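Long-range contacts in transcriptional activator of comK gene (PDB 2HQB), which probably promotes transcription of comK and, as a membrane-anchored BMP-family lipoprotein with a substrate-binding-protein fold, may bind a small ligand: residues L105-Y110 with T226-D231; Y252-D257 with S282-T287. One frame throughout, in Å; residues are numbered along the deposited sequence.

Contact 1 of 2, residues L105-Y110 with T226-D231; sequences LHFEGY and TVQHVD
Phe-107 lays its ring over the side chain of Gln-228, whose CB sits 4.0 Å from the centroid of that ring and only 12° off the ring normal, a CH-pi contact over one face. From there the glutamine runs back beneath the phenylalanine, the two side chains sliding past each other in opposite directions. Because the Gln-228 chain stays extended beyond CG (chi2 -171°), its amide reaches the root of the ring, where CD lies 3.6 Å from Phe-107 CB. Amide and ring planes are 29° apart, so the flat groups lean together without being parallel. The far end of the ring rests on the chain that follows Gln-228: Phe-107 CZ is 3.9 Å from the carbonyl carbon C of His-229, and Phe-107 CE1 meets Val-230 CG2 at 3.9 Å, the two side chains crossing at about a right angle. No hydrogen bond joins the segments, and the nearest CA atoms, those of Phe-107 and Gln-228, stay 7.1 Å apart.

The backbone at the far end of the ring is bent by His-229, the centre of an inverse gamma turn and the N-cap residue of helix 230-240. A weak bond from Val-230 N to Gln-228 O, 3.1 Å, closes the turn. His-229 points its CB away from Phe-107, and its NE2 is hydrogen-bonded to Ser-261 OG on strand 260-262. Val-230 also packs on Phe-93 and Lys-24, while Phe-107 touches Val-259. Two chain crossings between lobes are thus pressed together: strand 102-107 leaves one sheet for helix 110-122, and strand 222-228 leaves the other for helix 230-240. Such adjacent crossovers form the hinge of the type I periplasmic-binding-protein fold.

Contact 2 of 2, residues Y252-D257 with S282-T287; sequences YYDFQD and STYIQT
Gln-256 and Ile-285 bring their CA atoms to 4.9 Å, where the turn after strand 249-253 meets the last turn of helix 271-286 without any hydrogen bond between backbones. In this type I periplasmic-binding-protein fold, the turn belongs to the crossover from strand 249-253 of one lobe to strand 260-262 of the other, and the C-terminal helix lies against it.

Apolar contact comes from Ile-285, whose CG1 touches Phe-255 CB at 4.0 Å. Past CB the phenylalanine leads away from the C-terminal helix and packs on helix 110-122, with its ring edge-to-face against Phe-115. Phe-255 CB also comes to the edge of the Tyr-284 ring, near CE2.

Tyr-284 carries the polar contact. With CG anti to the backbone N (chi1 174°), the side chain extends from the helix across to Asp-254, and it packs on Ala-111 and on the ring of Phe-290. Gln-256, bent at chi2, folds its amide back beside the phenol, amide and ring planes 61° apart. Its NE2 comes within 3.1 Å of Tyr-284 OH, but the angle is too poor for a hydrogen bond.

The backbone O of Asp-254 takes a weak bond from Asp-257 N, 3.1 Å, which closes the turn. Asp-254 spans turn and helix with its two carboxylate oxygens. OD1 takes a weak bond from Phe-255 N in its own turn. Phe-255 N and Tyr-284 OH would both favour the ionised carboxylate, while the neighbouring Glu-108 would probably oppose this. Tyr-284 OH donates to Asp-254 OD2 over 2.9 Å, reaching that oxygen from 41° above the carboxylate plane.

The centres of contacts 1 and 2 lie about 12 Å apart, and the two are joined through the edge of one parallel sheet, where strands 102-107 and 249-253 are neighbours. Tyr-253 probably hydrogen-bonds on both sides of Phe-107: its N lies 2.8 Å from His-106 O and its O 2.6 Å from Glu-108 N. Beside these bonds the His-106 and Tyr-252 rings stack. Contact 1 pairs the first two lobe crossings, and contact 2 adds the third together with the C-terminal helix. In relatives of this fold the ligand sits in the cleft between the lobes, next to such a hinge.

Contact 1 of 2, residues L105-Y110 with T226-D231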
ATOM      1  N   LEU A 105       4.345  -2.934  11.004  1.00 48.97           N
ATOM      2  CA  LEU A 105       4.341  -1.799  10.118  1.00 48.70           C
ATOM      3  C   LEU A 105       2.965  -1.576   9.508  1.00 50.02           C
ATOM      4  O   LEU A 105       2.287  -2.541   9.131  1.00 49.50           O
ATOM      5  CB  LEU A 105       5.374  -2.052   9.020  1.00 40.69           C
ATOM      6  CG  LEU A 105       6.744  -2.435   9.567  1.00 36.71           C
ATOM      7  CD1 LEU A 105       7.636  -2.846   8.446  1.00 31.95           C
ATOM      8  CD2 LEU A 105       7.338  -1.245  10.291  1.00 39.82           C
ATOM      9  N   HIS A 106       2.571  -0.310   9.395  1.00 47.30           N
ATOM     10  CA  HIS A 106       1.289   0.053   8.792  1.00 49.36           C
ATOM     11  C   HIS A 106       1.401   1.300   7.910  1.00 53.10           C
ATOM     12  O   HIS A 106       2.090   2.265   8.251  1.00 57.04           O
ATOM     13  CB  HIS A 106       0.263   0.345   9.866  1.00 49.77           C
ATOM     14  CG  HIS A 106       0.100  -0.758  10.851  1.00 50.75           C
ATOM     15  ND1 HIS A 106      -0.901  -1.698  10.750  1.00 52.71           N
ATOM     16  CD2 HIS A 106       0.790  -1.053  11.977  1.00 50.56           C
ATOM     17  CE1 HIS A 106      -0.823  -2.523  11.778  1.00 55.31           C
ATOM     18  NE2 HIS A 106       0.192  -2.153  12.539  1.00 51.07           N
ATOM     19  N   PHE A 107       0.738   1.275   6.762  1.00 52.59           N
ATOM     20  CA  PHE A 107       0.742   2.428   5.886  1.00 45.65           C
ATOM     21  C   PHE A 107      -0.524   3.187   6.176  1.00 47.72           C
ATOM     22  O   PHE A 107      -1.603   2.608   6.357  1.00 42.25           O
ATOM     23  CB  PHE A 107       0.774   2.034   4.424  1.00 34.62           C
ATOM     24  CG  PHE A 107       2.136   1.729   3.930  1.00 36.44           C
ATOM     25  CD1 PHE A 107       2.579   0.418   3.838  1.00 50.11           C
ATOM     26  CD2 PHE A 107       2.991   2.746   3.576  1.00 36.07           C
ATOM     27  CE1 PHE A 107       3.877   0.122   3.388  1.00 57.35           C
ATOM     28  CE2 PHE A 107       4.285   2.475   3.127  1.00 52.51           C
ATOM     29  CZ  PHE A 107       4.732   1.154   3.031  1.00 52.03           C
ATOM     30  N   GLU A 108      -0.369   4.501   6.243  1.00 52.79           N
ATOM     31  CA  GLU A 108      -1.473   5.381   6.525  1.00 54.41           C
ATOM     32  C   GLU A 108      -2.217   5.581   5.212  1.00 50.65           C
ATOM     33  O   GLU A 108      -1.632   6.026   4.231  1.00 50.43           O
ATOM     34  CB  GLU A 108      -0.919   6.683   7.099  1.00 63.33           C
ATOM     35  CG  GLU A 108      -1.776   7.253   8.213  1.00 80.22           C
ATOM     36  CD  GLU A 108      -1.955   6.289   9.370  1.00 80.78           C
ATOM     37  OE1 GLU A 108      -0.946   5.985  10.038  1.00 87.08           O
ATOM     38  OE2 GLU A 108      -3.096   5.835   9.610  1.00 85.26           O
ATOM     39  N   GLY A 109      -3.505   5.246   5.194  1.00 50.15           N
ATOM     40  CA  GLY A 109      -4.275   5.346   3.962  1.00 51.87           C
ATOM     41  C   GLY A 109      -5.130   6.555   3.597  1.00 51.78           C
ATOM     42  O   GLY A 109      -5.215   6.906   2.422  1.00 48.31           O
ATOM     43  N   TYR A 110      -5.777   7.185   4.574  1.00 55.97           N
ATOM     44  CA  TYR A 110      -6.632   8.343   4.299  1.00 55.45           C
ATOM     45  C   TYR A 110      -5.979   9.425   3.427  1.00 57.76           C
ATOM     46  O   TYR A 110      -6.520   9.780   2.379  1.00 56.59           O
ATOM     47  CB  TYR A 110      -7.094   8.963   5.610  1.00 52.40           C
ATOM     48  CG  TYR A 110      -8.108  10.078   5.456  1.00 55.45           C
ATOM     49  CD1 TYR A 110      -9.482   9.809   5.322  1.00 55.18           C
ATOM     50  CD2 TYR A 110      -7.691  11.406   5.416  1.00 55.69           C
ATOM     51  CE1 TYR A 110     -10.406  10.855   5.147  1.00 54.96           C
ATOM     52  CE2 TYR A 110      -8.597  12.447   5.240  1.00 51.38           C
ATOM     53  CZ  TYR A 110      -9.936  12.172   5.100  1.00 55.01           C
ATOM     54  OH  TYR A 110     -10.763  13.224   4.834  1.00 48.18           O
ATOM     55  N   THR A 226      -1.831   6.212  -6.036  1.00 40.68           N
ATOM     56  CA  THR A 226      -1.642   6.381  -4.599  1.00 42.68           C
ATOM     57  C   THR A 226      -0.573   5.327  -4.206  1.00 44.63           C
ATOM     58  O   THR A 226      -0.869   4.194  -3.892  1.00 47.92           O
ATOM     59  CB  THR A 226      -3.014   6.214  -3.798  1.00 47.33           C
ATOM     60  OG1 THR A 226      -3.616   4.934  -4.039  1.00 49.08           O
ATOM     61  CG2 THR A 226      -4.003   7.284  -4.237  1.00 45.08           C
ATOM     62  N   VAL A 227       0.686   5.732  -4.235  1.00 47.01           N
ATOM     63  CA  VAL A 227       1.803   4.836  -3.970  1.00 48.18           C
ATOM     64  C   VAL A 227       2.252   4.609  -2.520  1.00 48.33           C
ATOM     65  O   VAL A 227       2.363   5.552  -1.740  1.00 44.71           O
ATOM     66  CB  VAL A 227       3.014   5.325  -4.772  1.00 48.39           C
ATOM     67  CG1 VAL A 227       4.133   4.307  -4.733  1.00 49.60           C
ATOM     68  CG2 VAL A 227       2.584   5.621  -6.185  1.00 42.65           C
ATOM     69  N   GLN A 228       2.506   3.342  -2.179  1.00 45.72           N
ATOM     70  CA  GLN A 228       2.998   2.973  -0.858  1.00 44.12           C
ATOM     71  C   GLN A 228       4.337   2.277  -1.109  1.00 49.21           C
ATOM     72  O   GLN A 228       4.383   1.229  -1.745  1.00 48.95           O
ATOM     73  CB  GLN A 228       2.011   2.048  -0.153  1.00 39.43           C
ATOM     74  CG  GLN A 228       0.672   2.732   0.089  1.00 49.17           C
ATOM     75  CD  GLN A 228      -0.260   1.932   0.975  1.00 51.70           C
ATOM     76  OE1 GLN A 228      -0.339   0.718   0.859  1.00 54.88           O
ATOM     77  NE2 GLN A 228      -0.980   2.613   1.859  1.00 48.78           N
ATOM     78  N   HIS A 229       5.430   2.858  -0.616  1.00 49.06           N
ATOM     79  CA  HIS A 229       6.745   2.289  -0.882  1.00 48.67           C
ATOM     80  C   HIS A 229       7.212   1.235   0.066  1.00 51.26           C
ATOM     81  O   HIS A 229       8.030   1.502   0.951  1.00 55.65           O
ATOM     82  CB  HIS A 229       7.786   3.399  -0.955  1.00 52.28           C
ATOM     83  CG  HIS A 229       7.409   4.500  -1.897  1.00 55.84           C
ATOM     84  ND1 HIS A 229       7.647   4.435  -3.254  1.00 63.05           N
ATOM     85  CD2 HIS A 229       6.748   5.662  -1.688  1.00 52.73           C
ATOM     86  CE1 HIS A 229       7.152   5.511  -3.840  1.00 53.44           C
ATOM     87  NE2 HIS A 229       6.602   6.271  -2.912  1.00 60.64           N
ATOM     88  N   VAL A 230       6.703   0.026  -0.146  1.00 49.67           N
ATOM     89  CA  VAL A 230       7.048  -1.136   0.659  1.00 47.00           C
ATOM     90  C   VAL A 230       8.539  -1.450   0.590  1.00 46.66           C
ATOM     91  O   VAL A 230       9.163  -1.746   1.612  1.00 44.21           O
ATOM     92  CB  VAL A 230       6.272  -2.374   0.182  1.00 44.12           C
ATOM     93  CG1 VAL A 230       6.638  -3.559   1.023  1.00 46.31           C
ATOM     94  CG2 VAL A 230       4.765  -2.121   0.277  1.00 41.84           C
ATOM     95  N   ASP A 231       9.113  -1.386  -0.611  1.00 46.98           N
ATOM     96  CA  ASP A 231      10.530  -1.692  -0.766  1.00 50.10           C
ATOM     97  C   ASP A 231      11.335  -0.717   0.069  1.00 52.28           C
ATOM     98  O   ASP A 231      12.291  -1.106   0.758  1.00 49.25           O
ATOM     99  CB  ASP A 231      10.951  -1.654  -2.245  1.00 57.04           C
ATOM    100  CG  ASP A 231      10.437  -0.414  -2.994  1.00 71.62           C
ATOM    101  OD1 ASP A 231       9.614   0.368  -2.457  1.00 67.92           O
ATOM    102  OD2 ASP A 231      10.869  -0.237  -4.155  1.00 82.55           O
TER

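Contact 2 of 2, residues Y252-D257 with S282-T287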
ATOM      1  N   TYR A 252       3.312   3.501  12.459  1.00 50.96           N
ATOM      2  CA  TYR A 252       2.491   3.964  11.336  1.00 48.73           C
ATOM      3  C   TYR A 252       3.209   4.922  10.412  1.00 48.82           C
ATOM      4  O   TYR A 252       3.806   5.880  10.880  1.00 51.05           O
ATOM      5  CB  TYR A 252       1.221   4.615  11.854  1.00 43.37           C
ATOM      6  CG  TYR A 252       0.265   3.602  12.405  1.00 46.52           C
ATOM      7  CD1 TYR A 252       0.454   3.051  13.686  1.00 47.53           C
ATOM      8  CD2 TYR A 252      -0.778   3.110  11.609  1.00 46.33           C
ATOM      9  CE1 TYR A 252      -0.379   2.019  14.161  1.00 52.97           C
ATOM     10  CE2 TYR A 252      -1.611   2.085  12.065  1.00 50.16           C
ATOM     11  CZ  TYR A 252      -1.411   1.534  13.339  1.00 55.27           C
ATOM     12  OH  TYR A 252      -2.220   0.483  13.754  1.00 61.33           O
ATOM     13  N   TYR A 253       3.139   4.670   9.100  1.00 48.10           N
ATOM     14  CA  TYR A 253       3.826   5.511   8.118  1.00 46.68           C
ATOM     15  C   TYR A 253       2.893   6.190   7.128  1.00 47.76           C
ATOM     16  O   TYR A 253       1.884   5.613   6.725  1.00 47.86           O
ATOM     17  CB  TYR A 253       4.863   4.667   7.396  1.00 44.93           C
ATOM     18  CG  TYR A 253       5.819   4.001   8.355  1.00 37.08           C
ATOM     19  CD1 TYR A 253       5.407   2.957   9.178  1.00 46.93           C
ATOM     20  CD2 TYR A 253       7.124   4.426   8.454  1.00 40.31           C
ATOM     21  CE1 TYR A 253       6.286   2.362  10.075  1.00 48.14           C
ATOM     22  CE2 TYR A 253       8.004   3.840   9.337  1.00 47.63           C
ATOM     23  CZ  TYR A 253       7.587   2.813  10.145  1.00 48.12           C
ATOM     24  OH  TYR A 253       8.490   2.274  11.032  1.00 58.06           O
ATOM     25  N   ASP A 254       3.233   7.415   6.733  1.00 47.00           N
ATOM     26  CA  ASP A 254       2.372   8.188   5.829  1.00 50.98           C
ATOM     27  C   ASP A 254       3.221   9.115   4.988  1.00 55.42           C
ATOM     28  O   ASP A 254       4.427   8.905   4.871  1.00 58.84           O
ATOM     29  CB  ASP A 254       1.393   9.020   6.658  1.00 54.93           C
ATOM     30  CG  ASP A 254       0.162   9.425   5.894  1.00 56.45           C
ATOM     31  OD1 ASP A 254       0.150   9.283   4.658  1.00 64.22           O
ATOM     32  OD2 ASP A 254      -0.796   9.903   6.544  1.00 56.48           O
ATOM     33  N   PHE A 255       2.607  10.146   4.406  1.00 58.40           N
ATOM     34  CA  PHE A 255       3.357  11.100   3.570  1.00 59.77           C
ATOM     35  C   PHE A 255       4.526  11.767   4.283  1.00 63.49           C
ATOM     36  O   PHE A 255       5.542  12.065   3.676  1.00 60.99           O
ATOM     37  CB  PHE A 255       2.449  12.194   3.048  1.00 47.61           C
ATOM     38  CG  PHE A 255       1.734  11.847   1.769  1.00 46.83           C
ATOM     39  CD1 PHE A 255       0.420  11.387   1.791  1.00 40.59           C
ATOM     40  CD2 PHE A 255       2.327  12.105   0.537  1.00 44.61           C
ATOM     41  CE1 PHE A 255      -0.296  11.208   0.609  1.00 29.40           C
ATOM     42  CE2 PHE A 255       1.611  11.925  -0.647  1.00 48.24           C
ATOM     43  CZ  PHE A 255       0.297  11.481  -0.609  1.00 34.50           C
ATOM     44  N   GLN A 256       4.365  12.001   5.578  1.00 70.36           N
ATOM     45  CA  GLN A 256       5.399  12.642   6.380  1.00 68.61           C
ATOM     46  C   GLN A 256       6.636  11.753   6.562  1.00 69.68           C
ATOM     47  O   GLN A 256       7.746  12.251   6.654  1.00 73.30           O
ATOM     48  CB  GLN A 256       4.824  13.011   7.747  1.00 63.84           C
ATOM     49  CG  GLN A 256       3.335  13.390   7.731  1.00 74.04           C
ATOM     50  CD  GLN A 256       2.451  12.318   8.366  1.00 80.63           C
ATOM     51  OE1 GLN A 256       2.800  11.762   9.405  1.00 87.19           O
ATOM     52  NE2 GLN A 256       1.304  12.037   7.754  1.00 85.57           N
ATOM     53  N   ASP A 257       6.455  10.437   6.601  1.00 67.61           N
ATOM     54  CA  ASP A 257       7.586   9.537   6.790  1.00 60.55           C
ATOM     55  C   ASP A 257       8.318   9.242   5.490  1.00 58.45           C
ATOM     56  O   ASP A 257       9.342   8.572   5.501  1.00 60.87           O
ATOM     57  CB  ASP A 257       7.129   8.234   7.440  1.00 62.65           C
ATOM     58  CG  ASP A 257       6.181   8.460   8.623  1.00 78.68           C
ATOM     59  OD1 ASP A 257       5.987   7.514   9.419  1.00 84.12           O
ATOM     60  OD2 ASP A 257       5.615   9.569   8.757  1.00 79.99           O
ATOM     61  N   SER A 282       2.434  18.925   0.509  1.00 75.05           N
ATOM     62  CA  SER A 282       3.516  19.556   1.272  1.00 73.79           C
ATOM     63  C   SER A 282       2.954  20.191   2.532  1.00 67.50           C
ATOM     64  O   SER A 282       3.558  20.113   3.612  1.00 62.79           O
ATOM     65  CB  SER A 282       4.206  20.600   0.411  1.00 70.34           C
ATOM     66  OG  SER A 282       3.255  21.186  -0.454  1.00 78.90           O
ATOM     67  N   THR A 283       1.785  20.806   2.383  1.00 62.48           N
ATOM     68  CA  THR A 283       1.133  21.435   3.515  1.00 65.05           C
ATOM     69  C   THR A 283       0.866  20.374   4.567  1.00 69.46           C
ATOM     70  O   THR A 283       1.333  20.489   5.711  1.00 68.13           O
ATOM     71  CB  THR A 283      -0.187  22.076   3.099  1.00 64.89           C
ATOM     72  OG1 THR A 283       0.093  23.245   2.310  1.00 71.55           O
ATOM     73  CG2 THR A 283      -1.041  22.427   4.336  1.00 50.46           C
ATOM     74  N   TYR A 284       0.131  19.334   4.155  1.00 71.91           N
ATOM     75  CA  TYR A 284      -0.216  18.206   5.020  1.00 68.63           C
ATOM     76  C   TYR A 284       1.050  17.575   5.613  1.00 64.57           C
ATOM     77  O   TYR A 284       1.045  17.119   6.762  1.00 64.26           O
ATOM     78  CB  TYR A 284      -1.021  17.161   4.234  1.00 69.02           C
ATOM     79  CG  TYR A 284      -1.297  15.891   5.008  1.00 68.84           C
ATOM     80  CD1 TYR A 284      -2.429  15.765   5.825  1.00 64.42           C
ATOM     81  CD2 TYR A 284      -0.369  14.840   4.996  1.00 66.91           C
ATOM     82  CE1 TYR A 284      -2.618  14.615   6.625  1.00 60.07           C
ATOM     83  CE2 TYR A 284      -0.546  13.701   5.782  1.00 62.74           C
ATOM     84  CZ  TYR A 284      -1.664  13.588   6.598  1.00 64.56           C
ATOM     85  OH  TYR A 284      -1.786  12.454   7.386  1.00 60.99           O
ATOM     86  N   ILE A 285       2.131  17.526   4.844  1.00 61.10           N
ATOM     87  CA  ILE A 285       3.355  16.980   5.402  1.00 66.63           C
ATOM     88  C   ILE A 285       3.857  17.800   6.615  1.00 77.22           C
ATOM     89  O   ILE A 285       4.370  17.218   7.583  1.00 79.49           O
ATOM     90  CB  ILE A 285       4.470  16.914   4.366  1.00 59.41           C
ATOM     91  CG1 ILE A 285       4.196  15.774   3.405  1.00 49.64           C
ATOM     92  CG2 ILE A 285       5.819  16.695   5.068  1.00 43.45           C
ATOM     93  CD1 ILE A 285       5.040  15.815   2.192  1.00 48.62           C
ATOM     94  N   GLN A 286       3.718  19.133   6.566  1.00 82.33           N
ATOM     95  CA  GLN A 286       4.161  19.996   7.677  1.00 83.80           C
ATOM     96  C   GLN A 286       3.056  20.252   8.699  1.00 82.39           C
ATOM     97  O   GLN A 286       3.246  20.039   9.900  1.00 81.69           O
ATOM     98  CB  GLN A 286       4.694  21.335   7.155  1.00 89.06           C
ATOM     99  CG  GLN A 286       6.091  21.246   6.553  1.00 99.64           C
ATOM    100  CD  GLN A 286       6.158  21.822   5.146  1.00111.27           C
ATOM    101  OE1 GLN A 286       5.955  23.021   4.950  1.00117.50           O
ATOM    102  NE2 GLN A 286       6.438  20.967   4.157  1.00108.98           N
ATOM    103  N   THR A 287       1.905  20.717   8.219  1.00 81.01           N
ATOM    104  CA  THR A 287       0.753  20.981   9.081  1.00 79.43           C
ATOM    105  C   THR A 287       0.222  19.673   9.620  1.00 79.46           C
ATOM    106  O   THR A 287       0.413  19.329  10.788  1.00 80.66           O
ATOM    107  CB  THR A 287      -0.392  21.627   8.301  1.00 79.78           C
ATOM    108  OG1 THR A 287      -0.070  22.989   8.020  1.00 85.50           O
ATOM    109  CG2 THR A 287      -1.677  21.559   9.088  1.00 76.94           C
TER